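Local coordinates for protein MIP07328p (Drosophila melanogaster, PDB 6FKK) that probably acts as a chemorepellent axon guidance cue, a semaphorin whose extracellular sema domain is expected to bind a receptor in cell-cell signalling, at residues D14-F28 / S466-H480. Numbering follows the deposited sequence.
Sequences DKVLAHFIGNSTDYF and SDGSLVSVPLHHCSH. With NAG (2-acetamido-2-deoxy-beta-D-glucopyranose), chain D.
A18-I21 pairs with S469-S472 as antiparallel strands, their short axes 177° apart, through bonds such as F20 N to L470 O (2.7 Å) and S472 N to A18 O. Before A18 the register slips: L17 N, at 2.7 Å, and more weakly A18 N both donate to S472 O, a classic beta bulge. F20 and L470 share one face of the sheet and lie alongside each other, CB to CB 4.0 Å. V16 meets V471 at about a right angle, CG1 to CG1 3.9 Å, where the CG1 of each branches anti to its own backbone N (V16 chi1 170°). Beyond the bulge, L17 CG rests on P474 CD, and P474 CG lies over one face of the H480 ring, offset toward the rim.

D14 reaches H477 with its carboxylate turned 52° from the imidazole plane. H477 CE1 is 3.1 Å from D14 OD1, while OD2 lies in the ring plane at its edge and also approaches V473 CB at 3.5 Å; H477 NE2 is hydrogen-bonded to K417 NZ. Putting an alanine at D14 would probably open a gap beside H477 CE1 and V473 and deprive K15 N of its weak side-chain acceptor.

At the far end, F28 sets its ring edge against the S469 backbone, CD2 to N 3.3 Å. Y27 CD1 comes within 3.6 Å of D467 CG, whose carboxylate forms a salt bridge with R451.

The backbone bonds between 18-21 and 469-472 add the fourth strand: N-terminal 18-21 completes the last blade from outside, beside 469-474, as in the seven-bladed sema propeller, and so closes the ring. The chemistry implies that closure rests mainly on backbone bonding, supplemented by apolar contacts, while D14 and D467 bring acidic groups to its opposite ends.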
# COMPACT_ATOMS: atom_id res chain seq x y z
N ASP A 14 -21.42 0.16 11.33
CA ASP A 14 -21.08 1.57 11.30
C ASP A 14 -22.13 2.37 10.54
O ASP A 14 -22.81 1.85 9.64
CB ASP A 14 -19.69 1.78 10.67
CG ASP A 14 -19.08 3.12 11.03
OD1 ASP A 14 -19.77 3.95 11.66
OD2 ASP A 14 -17.89 3.34 10.70
N LYS A 15 -22.26 3.64 10.90
CA LYS A 15 -23.25 4.53 10.30
C LYS A 15 -22.80 4.90 8.89
O LYS A 15 -21.94 5.76 8.70
CB LYS A 15 -23.43 5.78 11.16
CG LYS A 15 -24.48 6.76 10.63
CD LYS A 15 -25.87 6.16 10.69
CE LYS A 15 -26.92 7.15 10.20
NZ LYS A 15 -28.29 6.58 10.24
N VAL A 16 -23.39 4.24 7.89
CA VAL A 16 -23.03 4.50 6.49
C VAL A 16 -23.57 5.86 6.08
O VAL A 16 -24.78 6.12 6.18
CB VAL A 16 -23.56 3.39 5.58
CG1 VAL A 16 -23.40 3.79 4.12
CG2 VAL A 16 -22.83 2.08 5.86
N LEU A 17 -22.68 6.73 5.61
CA LEU A 17 -23.07 8.07 5.17
C LEU A 17 -23.53 8.08 3.72
O LEU A 17 -24.61 8.59 3.41
CB LEU A 17 -21.91 9.05 5.38
CG LEU A 17 -21.40 9.22 6.81
CD1 LEU A 17 -20.33 10.30 6.88
CD2 LEU A 17 -22.55 9.55 7.75
N ALA A 18 -22.72 7.53 2.82
CA ALA A 18 -23.06 7.49 1.40
C ALA A 18 -22.53 6.21 0.79
O ALA A 18 -21.66 5.55 1.36
CB ALA A 18 -22.51 8.72 0.66
N HIS A 19 -23.07 5.86 -0.37
CA HIS A 19 -22.67 4.64 -1.06
C HIS A 19 -22.72 4.86 -2.56
O HIS A 19 -23.63 5.52 -3.07
CB HIS A 19 -23.56 3.45 -0.66
CG HIS A 19 -25.01 3.67 -0.96
ND1 HIS A 19 -25.60 3.23 -2.13
CD2 HIS A 19 -25.99 4.28 -0.26
CE1 HIS A 19 -26.88 3.55 -2.13
NE2 HIS A 19 -27.14 4.19 -1.00
N PHE A 20 -21.72 4.31 -3.26
CA PHE A 20 -21.65 4.33 -4.72
C PHE A 20 -21.57 2.89 -5.19
O PHE A 20 -20.54 2.23 -5.01
CB PHE A 20 -20.43 5.14 -5.18
CG PHE A 20 -20.26 5.18 -6.68
CD1 PHE A 20 -20.89 6.16 -7.43
CD2 PHE A 20 -19.47 4.25 -7.33
CE1 PHE A 20 -20.73 6.20 -8.81
CE2 PHE A 20 -19.31 4.28 -8.70
CZ PHE A 20 -19.94 5.26 -9.44
N ILE A 21 -22.65 2.40 -5.79
CA ILE A 21 -22.84 0.97 -6.03
C ILE A 21 -22.72 0.68 -7.52
O ILE A 21 -23.36 1.36 -8.34
CB ILE A 21 -24.19 0.48 -5.49
CG1 ILE A 21 -24.34 0.85 -4.01
CG2 ILE A 21 -24.33 -1.02 -5.68
CD1 ILE A 21 -23.31 0.21 -3.11
N GLY A 22 -21.91 -0.32 -7.86
CA GLY A 22 -21.92 -0.91 -9.18
C GLY A 22 -22.12 -2.42 -9.07
O GLY A 22 -22.27 -2.97 -7.98
N ASN A 23 -22.12 -3.06 -10.23
CA ASN A 23 -22.24 -4.52 -10.26
C ASN A 23 -20.99 -5.16 -9.65
O ASN A 23 -19.91 -4.57 -9.60
CB ASN A 23 -22.45 -5.02 -11.69
CG ASN A 23 -23.90 -4.99 -12.10
OD1 ASN A 23 -24.78 -5.40 -11.35
ND2 ASN A 23 -24.17 -4.49 -13.31
N SER A 24 -21.16 -6.39 -9.17
CA SER A 24 -20.03 -7.12 -8.60
C SER A 24 -18.98 -7.42 -9.65
O SER A 24 -17.80 -7.57 -9.32
CB SER A 24 -20.51 -8.41 -7.93
OG SER A 24 -21.31 -8.13 -6.80
N THR A 25 -19.38 -7.51 -10.92
CA THR A 25 -18.45 -7.77 -12.01
C THR A 25 -17.55 -6.59 -12.31
O THR A 25 -16.68 -6.70 -13.18
CB THR A 25 -19.23 -8.15 -13.27
OG1 THR A 25 -20.12 -7.08 -13.63
CG2 THR A 25 -20.06 -9.41 -13.03
N ASP A 26 -17.71 -5.46 -11.62
CA ASP A 26 -17.04 -4.23 -12.04
C ASP A 26 -15.57 -4.24 -11.65
O ASP A 26 -14.72 -3.73 -12.39
CB ASP A 26 -17.75 -3.01 -11.46
CG ASP A 26 -19.15 -2.82 -12.03
OD1 ASP A 26 -19.63 -3.72 -12.76
OD2 ASP A 26 -19.78 -1.78 -11.75
N TYR A 27 -15.25 -4.82 -10.49
CA TYR A 27 -13.89 -4.87 -9.96
C TYR A 27 -13.26 -3.47 -9.92
O TYR A 27 -12.39 -3.12 -10.71
CB TYR A 27 -13.02 -5.84 -10.77
CG TYR A 27 -13.36 -7.29 -10.56
CD1 TYR A 27 -13.11 -7.91 -9.35
CD2 TYR A 27 -13.93 -8.05 -11.58
CE1 TYR A 27 -13.42 -9.24 -9.15
CE2 TYR A 27 -14.24 -9.38 -11.39
CZ TYR A 27 -13.98 -9.97 -10.18
OH TYR A 27 -14.29 -11.30 -9.98
N PHE A 28 -13.76 -2.68 -8.97
CA PHE A 28 -13.31 -1.30 -8.83
C PHE A 28 -11.84 -1.24 -8.40
O PHE A 28 -11.33 -2.14 -7.72
CB PHE A 28 -14.17 -0.55 -7.81
CG PHE A 28 -15.53 -0.17 -8.33
CD1 PHE A 28 -15.73 0.09 -9.67
CD2 PHE A 28 -16.61 -0.07 -7.46
CE1 PHE A 28 -16.99 0.44 -10.15
CE2 PHE A 28 -17.87 0.27 -7.93
CZ PHE A 28 -18.05 0.53 -9.28
N SER A 466 -14.74 -1.75 -2.08
CA SER A 466 -14.85 -3.16 -2.40
C SER A 466 -14.71 -3.35 -3.90
O SER A 466 -14.39 -2.41 -4.64
CB SER A 466 -16.17 -3.73 -1.87
OG SER A 466 -17.26 -3.30 -2.67
N ASP A 467 -14.97 -4.57 -4.37
CA ASP A 467 -14.88 -4.84 -5.80
C ASP A 467 -15.94 -4.06 -6.57
O ASP A 467 -15.69 -3.59 -7.69
CB ASP A 467 -15.01 -6.33 -6.08
CG ASP A 467 -13.70 -7.08 -5.90
OD1 ASP A 467 -12.63 -6.45 -6.06
OD2 ASP A 467 -13.75 -8.29 -5.60
N GLY A 468 -17.12 -3.90 -5.99
CA GLY A 468 -18.20 -3.25 -6.72
C GLY A 468 -18.94 -2.17 -5.96
O GLY A 468 -20.12 -1.94 -6.22
N SER A 469 -18.26 -1.49 -5.03
CA SER A 469 -18.93 -0.44 -4.27
C SER A 469 -17.90 0.45 -3.59
O SER A 469 -16.80 0.01 -3.25
CB SER A 469 -19.88 -1.02 -3.22
OG SER A 469 -19.16 -1.73 -2.22
N LEU A 470 -18.28 1.71 -3.41
CA LEU A 470 -17.61 2.64 -2.51
C LEU A 470 -18.59 3.00 -1.40
O LEU A 470 -19.74 3.35 -1.68
CB LEU A 470 -17.16 3.91 -3.23
CG LEU A 470 -16.37 3.81 -4.54
CD1 LEU A 470 -15.90 5.20 -4.96
CD2 LEU A 470 -15.19 2.87 -4.40
N VAL A 471 -18.13 2.92 -0.16
CA VAL A 471 -18.97 3.21 1.00
C VAL A 471 -18.27 4.26 1.85
O VAL A 471 -17.09 4.13 2.16
CB VAL A 471 -19.27 1.94 1.83
CG1 VAL A 471 -19.98 2.31 3.12
CG2 VAL A 471 -20.10 0.97 1.01
N SER A 472 -19.01 5.30 2.23
CA SER A 472 -18.49 6.39 3.03
C SER A 472 -18.97 6.25 4.47
O SER A 472 -20.18 6.23 4.72
CB SER A 472 -18.92 7.74 2.45
OG SER A 472 -18.41 8.82 3.22
N VAL A 473 -18.03 6.14 5.40
CA VAL A 473 -18.35 6.11 6.83
C VAL A 473 -17.55 7.21 7.51
O VAL A 473 -16.51 7.64 6.98
CB VAL A 473 -18.05 4.73 7.44
CG1 VAL A 473 -18.87 3.65 6.73
CG2 VAL A 473 -16.56 4.42 7.36
N PRO A 474 -17.99 7.72 8.66
CA PRO A 474 -17.28 8.85 9.29
C PRO A 474 -15.85 8.47 9.68
O PRO A 474 -15.61 7.40 10.24
CB PRO A 474 -18.13 9.18 10.51
CG PRO A 474 -18.92 7.95 10.79
CD PRO A 474 -19.19 7.36 9.43
N LEU A 475 -14.92 9.37 9.39
CA LEU A 475 -13.52 9.15 9.76
C LEU A 475 -13.34 9.15 11.28
O LEU A 475 -12.49 8.42 11.79
CB LEU A 475 -12.64 10.22 9.13
CG LEU A 475 -11.12 10.06 9.26
CD1 LEU A 475 -10.62 8.94 8.36
CD2 LEU A 475 -10.42 11.37 8.95
N HIS A 476 -14.13 9.94 12.00
CA HIS A 476 -14.09 9.98 13.45
C HIS A 476 -15.51 10.15 13.97
O HIS A 476 -16.25 11.01 13.49
CB HIS A 476 -13.20 11.12 13.95
CG HIS A 476 -11.76 10.99 13.55
ND1 HIS A 476 -10.88 10.16 14.22
CD2 HIS A 476 -11.05 11.57 12.56
CE1 HIS A 476 -9.69 10.25 13.66
NE2 HIS A 476 -9.76 11.09 12.65
N HIS A 477 -15.88 9.31 14.94
CA HIS A 477 -17.25 9.25 15.43
C HIS A 477 -17.51 10.18 16.60
O HIS A 477 -18.33 9.85 17.47
CB HIS A 477 -17.60 7.81 15.82
CG HIS A 477 -17.22 6.79 14.79
ND1 HIS A 477 -18.04 6.47 13.73
CD2 HIS A 477 -16.12 6.01 14.67
CE1 HIS A 477 -17.45 5.54 12.99
NE2 HIS A 477 -16.29 5.25 13.54
N CYS A 478 -16.85 11.34 16.66
CA CYS A 478 -17.08 12.26 17.77
C CYS A 478 -18.52 12.77 17.76
O CYS A 478 -19.21 12.74 18.78
CB CYS A 478 -16.11 13.44 17.71
SG CYS A 478 -14.35 13.05 17.47
N SER A 479 -18.99 13.24 16.60
CA SER A 479 -20.33 13.81 16.51
C SER A 479 -21.43 12.75 16.53
O SER A 479 -22.61 13.11 16.55
CB SER A 479 -20.46 14.65 15.24
OG SER A 479 -20.22 13.87 14.09
N HIS A 480 -21.07 11.47 16.53
CA HIS A 480 -22.06 10.40 16.53
C HIS A 480 -22.26 9.77 17.90
O HIS A 480 -23.16 8.93 18.06
CB HIS A 480 -21.68 9.31 15.52
CG HIS A 480 -21.78 9.76 14.09
ND1 HIS A 480 -20.96 10.72 13.55
CD2 HIS A 480 -22.62 9.37 13.10
CE1 HIS A 480 -21.29 10.90 12.28
NE2 HIS A 480 -22.29 10.09 11.98
C1 NAG D . -25.52 -4.42 -13.80
C2 NAG D . -25.61 -3.61 -15.10
C3 NAG D . -27.05 -3.59 -15.62
C4 NAG D . -27.60 -5.00 -15.73
C5 NAG D . -27.45 -5.72 -14.40
C6 NAG D . -27.90 -7.17 -14.45
C7 NAG D . -24.77 -1.44 -15.90
C8 NAG D . -24.28 -0.08 -15.50
N2 NAG D . -25.12 -2.25 -14.90
O3 NAG D . -27.09 -2.96 -16.90
O4 NAG D . -28.98 -4.97 -16.10
O5 NAG D . -26.07 -5.73 -14.01
O6 NAG D . -28.92 -7.43 -13.50
O7 NAG D . -24.84 -1.78 -17.08